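Local coordinates for phosphoserine phosphatase RsbX (Bacillus subtilis, PDB 3W42), which dephosphorylates the stressosome protein RsbS as a manganese-binding PPM-type phosphoserine phosphatase and so keeps sigma-B activity in check, at residues C25-M31 with D190-I194; C78-K83 with L131-Q136. One frame throughout, in Å; residues are numbered along the deposited sequence. Where two conformers were deposited one is given.

The chain enters contact 1 early, where residues 25-31 lead into strand 27-33, an edge strand of the five-stranded sheet. It then runs through helices 49-65 and 71-81, and contact 2 begins at the end of the second. Strands 88-96, 101-107, 111-115 and 121-122 follow before residues 131-136 come back to that helix end and close the shorter loop. Only later, at residues 190-194 on strand 191-198 of the six-stranded sheet, is contact 1 completed, so contact 2 lies wholly within its span. Contact 1 ties the two sheets together face to face; contact 2, its centre about 19 Å away from that of contact 1, fastens an outer loop to a helix.

Contact 1: C25-M31 with D190-I194; sequences CGDSFFM and DLTYI
Asp27 and Thr192 meet across the two sheets through a short bond, in which Thr192 OG1 donates to Asp27 OD2 at 2.7 Å, using the anti lone pair of that oxygen. Thr155 also hydrogen-bonds to OD2, and Gln16 to OG1, so both polar atoms are satisfied though buried. A threonine suits the place because its hydroxyl, anti to the carbonyl carbon (chi1 -54°), serves the carboxylate while CG2 lies 4.2 Å from CD2 of the Phe29 ring. At the strand entrance Gly26 N gives a fairly straight bond (161°) to Asp190 OD2 at 2.8 Å, arriving from above the carboxylate plane. The side chains of Asp27 and Asp190 pass alongside one another, pointing opposite ways, with carboxylate planes 76° apart. One water donates to Asp27 OD1 and Asp190 O; a second lies within hydrogen-bonding distance of OD1 and Asp190 OD2. Further along, the strands run nearly parallel, their axes 7.6 Å apart, and the contact becomes apolar: Phe29 CB lies 4.3 Å from Ile194 CD1, and Cys40, on the neighbouring strand 37-45, touches Ile194. The contact thus joins the facing sheets of the alpha-beta-beta-alpha sandwich, apolar at one end and acidic at the other. Asp27 lies close to the manganese held by Asp44, Asp156 and Asp189, and the water-bridged carboxylates probably add to the negative potential that favours a cation there.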
loop_
_atom_site.group_PDB
_atom_site.type_symbol
_atom_site.label_atom_id
_atom_site.label_comp_id
_atom_site.label_asym_id
_atom_site.label_seq_id
_atom_site.Cartn_x
_atom_site.Cartn_y
_atom_site.Cartn_z
ATOM N N CYS A 25 -8.798 -14.009 2.899
ATOM C CA CYS A 25 -8.649 -12.574 2.555
ATOM C C CYS A 25 -8.295 -12.470 1.093
ATOM O O CYS A 25 -7.439 -13.203 0.567
ATOM C CB CYS A 25 -7.579 -12.005 3.431
ATOM S SG CYS A 25 -7.510 -10.205 3.380
ATOM N N GLY A 26 -8.923 -11.537 0.398
ATOM C CA GLY A 26 -8.553 -11.220 -0.976
ATOM C C GLY A 26 -7.504 -10.143 -1.118
ATOM O O GLY A 26 -7.019 -9.959 -2.246
ATOM N N ASP A 27 -7.158 -9.464 -0.044
ATOM C CA ASP A 27 -6.127 -8.458 -0.034
ATOM C C ASP A 27 -4.789 -9.124 0.291
ATOM O O ASP A 27 -4.729 -10.081 1.064
ATOM C CB ASP A 27 -6.335 -7.386 1.025
ATOM C CG ASP A 27 -7.498 -6.381 0.843
ATOM O OD1 ASP A 27 -8.173 -6.422 -0.190
ATOM O OD2 ASP A 27 -7.665 -5.575 1.805
ATOM N N SER A 28 -3.695 -8.568 -0.174
ATOM C CA SER A 28 -2.373 -8.982 0.260
ATOM C C SER A 28 -1.503 -7.728 0.461
ATOM O O SER A 28 -1.802 -6.613 0.008
ATOM C CB SER A 28 -1.738 -10.051 -0.670
ATOM O OG SER A 28 -2.431 -11.260 -0.884
ATOM N N PHE A 29 -0.386 -7.939 1.174
ATOM C CA PHE A 29 0.620 -6.894 1.369
ATOM C C PHE A 29 1.968 -7.525 1.419
ATOM O O PHE A 29 2.139 -8.691 1.709
ATOM C CB PHE A 29 0.347 -6.087 2.612
ATOM C CG PHE A 29 0.456 -6.962 3.898
ATOM C CD1 PHE A 29 1.660 -7.181 4.511
ATOM C CD2 PHE A 29 -0.682 -7.587 4.411
ATOM C CE1 PHE A 29 1.749 -7.977 5.614
ATOM C CE2 PHE A 29 -0.571 -8.379 5.515
ATOM C CZ PHE A 29 0.634 -8.612 6.054
ATOM N N PHE A 30 2.969 -6.696 1.166
ATOM C CA PHE A 30 4.366 -7.054 1.421
ATOM C C PHE A 30 5.083 -5.816 1.961
ATOM O O PHE A 30 4.844 -4.689 1.454
ATOM C CB PHE A 30 5.091 -7.581 0.174
ATOM C CG PHE A 30 6.487 -8.002 0.514
ATOM C CD1 PHE A 30 6.692 -9.147 1.234
ATOM C CD2 PHE A 30 7.583 -7.212 0.207
ATOM C CE1 PHE A 30 8.015 -9.493 1.625
ATOM C CE2 PHE A 30 8.838 -7.550 0.580
ATOM C CZ PHE A 30 9.078 -8.670 1.286
ATOM N N MET A 31 5.972 -5.957 2.890
ATOM C CA MET A 31 6.700 -4.814 3.589
ATOM C C MET A 31 8.114 -5.357 3.837
ATOM O O MET A 31 8.191 -6.341 4.576
ATOM C CB MET A 31 6.167 -4.358 4.979
ATOM C CG MET A 31 7.088 -3.423 5.790
ATOM S SD MET A 31 7.494 -1.841 4.982
ATOM C CE MET A 31 5.949 -1.403 5.166
ATOM N N ASP A 190 -12.716 -6.822 3.109
ATOM C CA ASP A 190 -11.345 -6.902 3.553
ATOM C C ASP A 190 -10.757 -5.503 3.645
ATOM O O ASP A 190 -11.014 -4.657 2.764
ATOM C CB ASP A 190 -10.538 -7.714 2.556
ATOM C CG ASP A 190 -11.041 -9.165 2.366
ATOM O OD1 ASP A 190 -11.504 -9.765 3.347
ATOM O OD2 ASP A 190 -10.877 -9.672 1.245
ATOM N N LEU A 191 -9.992 -5.270 4.682
ATOM C CA LEU A 191 -9.428 -3.928 4.941
ATOM C C LEU A 191 -7.978 -4.115 5.259
ATOM O O LEU A 191 -7.627 -4.794 6.248
ATOM C CB LEU A 191 -10.188 -3.295 6.102
ATOM C CG LEU A 191 -9.981 -1.829 6.389
ATOM C CD1 LEU A 191 -11.070 -1.309 7.321
ATOM C CD2 LEU A 191 -8.648 -1.524 6.966
ATOM N N THR A 192 -7.090 -3.486 4.461
ATOM C CA THR A 192 -5.634 -3.521 4.614
ATOM C C THR A 192 -5.102 -2.155 4.543
ATOM O O THR A 192 -5.458 -1.394 3.622
ATOM C CB THR A 192 -4.993 -4.420 3.532
ATOM O OG1 THR A 192 -5.588 -5.699 3.542
ATOM C CG2 THR A 192 -3.531 -4.575 3.758
ATOM N N TYR A 193 -4.192 -1.805 5.455
ATOM C CA TYR A 193 -3.447 -0.561 5.290
ATOM C C TYR A 193 -2.054 -0.728 5.827
ATOM O O TYR A 193 -1.783 -1.517 6.727
ATOM C CB TYR A 193 -4.166 0.672 5.912
ATOM C CG TYR A 193 -4.461 0.640 7.374
ATOM C CD1 TYR A 193 -3.512 0.930 8.329
ATOM C CD2 TYR A 193 -5.743 0.368 7.821
ATOM C CE1 TYR A 193 -3.849 0.945 9.692
ATOM C CE2 TYR A 193 -6.068 0.413 9.156
ATOM C CZ TYR A 193 -5.143 0.683 10.081
ATOM O OH TYR A 193 -5.516 0.710 11.413
ATOM N N ILE A 194 -1.143 0.073 5.260
ATOM C CA ILE A 194 0.223 0.220 5.721
ATOM C C ILE A 194 0.411 1.674 6.071
ATOM O O ILE A 194 0.164 2.540 5.246
ATOM C CB ILE A 194 1.250 -0.212 4.682
ATOM C CG1 ILE A 194 1.090 -1.663 4.244
ATOM C CG2 ILE A 194 2.672 0.088 5.177
ATOM C CD1 ILE A 194 2.103 -2.153 3.205
HETATM O O HOH W 1 -10.291 -4.676 0.077
HETATM O O HOH W 2 -10.038 -8.314 -0.942
#

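Contact 2: C78-K83 with L131-Q136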
loop_
_atom_site.group_PDB
_atom_site.type_symbol
_atom_site.label_atom_id
_atom_site.label_comp_id
_atom_site.label_asym_id
_atom_site.label_seq_id
_atom_site.Cartn_x
_atom_site.Cartn_y
_atom_site.Cartn_z
ATOM N N CYS A 78 4.020 -8.018 -12.218
ATOM C CA CYS A 78 2.718 -8.276 -11.598
ATOM C C CYS A 78 1.616 -8.352 -12.642
ATOM O O CYS A 78 0.811 -9.296 -12.633
ATOM C CB CYS A 78 2.384 -7.214 -10.579
ATOM S SG CYS A 78 3.466 -7.252 -9.107
ATOM N N ASN A 79 1.607 -7.403 -13.591
ATOM C CA ASN A 79 0.610 -7.441 -14.631
ATOM C C ASN A 79 0.659 -8.739 -15.456
ATOM O O ASN A 79 -0.345 -9.367 -15.712
ATOM C CB ASN A 79 0.825 -6.247 -15.555
ATOM C CG ASN A 79 -0.330 -6.027 -16.483
ATOM O OD1 ASN A 79 -1.463 -6.124 -16.101
ATOM N ND2 ASN A 79 -0.007 -5.848 -17.771
ATOM N N GLN A 80 1.882 -9.131 -15.826
ATOM C CA GLN A 80 1.995 -10.403 -16.594
ATOM C C GLN A 80 1.517 -11.610 -15.830
ATOM O O GLN A 80 0.899 -12.510 -16.411
ATOM C CB GLN A 80 3.449 -10.616 -17.054
ATOM C CG GLN A 80 3.826 -9.583 -18.155
ATOM C CD GLN A 80 5.069 -9.881 -18.828
ATOM O OE1 GLN A 80 5.369 -11.044 -19.120
ATOM N NE2 GLN A 80 5.843 -8.831 -19.093
ATOM N N ALA A 81 1.681 -11.614 -14.502
ATOM C CA ALA A 81 1.195 -12.710 -13.668
ATOM C C ALA A 81 -0.351 -12.736 -13.554
ATOM O O ALA A 81 -0.886 -13.738 -13.154
ATOM C CB ALA A 81 1.781 -12.590 -12.280
ATOM N N MET A 82 -1.017 -11.649 -13.919
ATOM C CA MET A 82 -2.461 -11.598 -13.846
ATOM C C MET A 82 -3.168 -12.231 -15.027
ATOM O O MET A 82 -4.369 -12.487 -14.977
ATOM C CB MET A 82 -2.977 -10.171 -13.645
ATOM C CG MET A 82 -2.486 -9.511 -12.383
ATOM S SD MET A 82 -2.955 -10.317 -10.836
ATOM C CE MET A 82 -1.449 -11.252 -10.468
ATOM N N LYS A 83 -2.413 -12.511 -16.115
ATOM C CA LYS A 83 -3.020 -13.171 -17.285
ATOM C C LYS A 83 -3.568 -14.546 -16.802
ATOM O O LYS A 83 -2.896 -15.222 -16.086
ATOM C CB LYS A 83 -2.006 -13.323 -18.377
ATOM C CG LYS A 83 -2.642 -13.538 -19.697
ATOM C CD LYS A 83 -1.664 -13.548 -20.865
ATOM C CE LYS A 83 -2.183 -14.209 -22.047
ATOM N NZ LYS A 83 -1.039 -14.345 -23.014
ATOM N N LEU A 131 -4.815 -4.451 -12.835
ATOM C CA LEU A 131 -3.811 -5.258 -13.477
ATOM C C LEU A 131 -4.475 -6.537 -13.927
ATOM O O LEU A 131 -4.859 -7.393 -13.139
ATOM C CB LEU A 131 -2.662 -5.576 -12.533
ATOM C CG LEU A 131 -1.891 -4.382 -11.985
ATOM C CD1 LEU A 131 -0.838 -4.796 -11.002
ATOM C CD2 LEU A 131 -1.246 -3.518 -13.077
ATOM N N SER A 132 -4.583 -6.703 -15.269
ATOM C CA SER A 132 -5.305 -7.789 -15.882
ATOM C C SER A 132 -4.443 -8.728 -16.716
ATOM O O SER A 132 -4.917 -9.743 -17.165
ATOM C CB SER A 132 -6.401 -7.198 -16.796
ATOM O OG SER A 132 -5.763 -6.599 -17.929
ATOM N N GLY A 133 -3.211 -8.322 -17.016
ATOM C CA GLY A 133 -2.388 -9.052 -17.982
ATOM C C GLY A 133 -2.396 -8.431 -19.355
ATOM O O GLY A 133 -1.646 -8.808 -20.175
ATOM N N LYS A 134 -3.308 -7.530 -19.613
ATOM C CA LYS A 134 -3.292 -6.756 -20.860
ATOM C C LYS A 134 -2.443 -5.519 -20.766
ATOM O O LYS A 134 -2.073 -5.111 -19.703
ATOM C CB LYS A 134 -4.684 -6.325 -21.149
ATOM C CG LYS A 134 -5.678 -7.449 -21.310
ATOM C CD LYS A 134 -6.787 -7.135 -22.311
ATOM C CE LYS A 134 -6.312 -6.705 -23.748
ATOM N NZ LYS A 134 -7.137 -5.599 -24.382
ATOM N N PRO A 135 -2.123 -4.867 -21.891
ATOM C CA PRO A 135 -1.076 -3.794 -21.784
ATOM C C PRO A 135 -1.416 -2.532 -20.939
ATOM O O PRO A 135 -2.586 -2.181 -20.901
ATOM C CB PRO A 135 -0.745 -3.443 -23.268
ATOM C CG PRO A 135 -1.410 -4.494 -24.064
ATOM C CD PRO A 135 -2.380 -5.267 -23.279
ATOM N N GLN A 136 -0.445 -1.928 -20.300
ATOM C CA GLN A 136 -0.645 -0.791 -19.407
ATOM C C GLN A 136 0.269 0.258 -19.800
ATOM O O GLN A 136 1.418 -0.026 -20.123
ATOM C CB GLN A 136 -0.268 -1.088 -17.937
ATOM C CG GLN A 136 -1.283 -1.955 -17.277
ATOM C CD GLN A 136 -2.639 -1.294 -16.836
ATOM O OE1 GLN A 136 -3.552 -1.968 -16.517
ATOM N NE2 GLN A 136 -2.692 0.036 -16.749
HETATM O O HOH W 3 -3.516 -4.595 -17.132
#
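Asn79 grips the loop with both ends of its amide. Its OD1 accepts from Gly133 N at 3.0 Å, the donor standing well above the carbonyl plane, while ND2 donates to Lys134 O at 2.9 Å; that oxygen lies almost in the plane of the asparagine amide, and the bond is close to straight (163°). With CG anti to the backbone N (chi1 -167°), the amide extends from the last turns of helix 71-81 to meet the loop backbone; asparagine fits because one short side chain supplies both a donor and an acceptor. A water accepts from Ser132 N and probably donates to OD1, while Ser132 OG accepts from Lys134 N at 3.1 Å, an ST turn that shapes the loop around the amide. Gly133 lies close against the helix end, its CA 3.1 Å from Asn79 O in a CA-H...O contact; a CB would collide with Lys83 CA, and its positive phi (99°) likewise suits a residue without a side chain. Beside this polar centre Leu131 packs against the helix, CB against Met82 CG (3.9 Å) and CD1 against Cys78 CB (4.1 Å). Val107 touches Leu131, and helix 49-65 touches Cys78 and Met82. The contact fastens the loop before strand 140-144 to the end of helix 71-81. Because both hydrogen bonds of the Asn79 amide go to main-chain atoms, the grip rests on the path of the loop backbone, which glycine and the ST turn help to set.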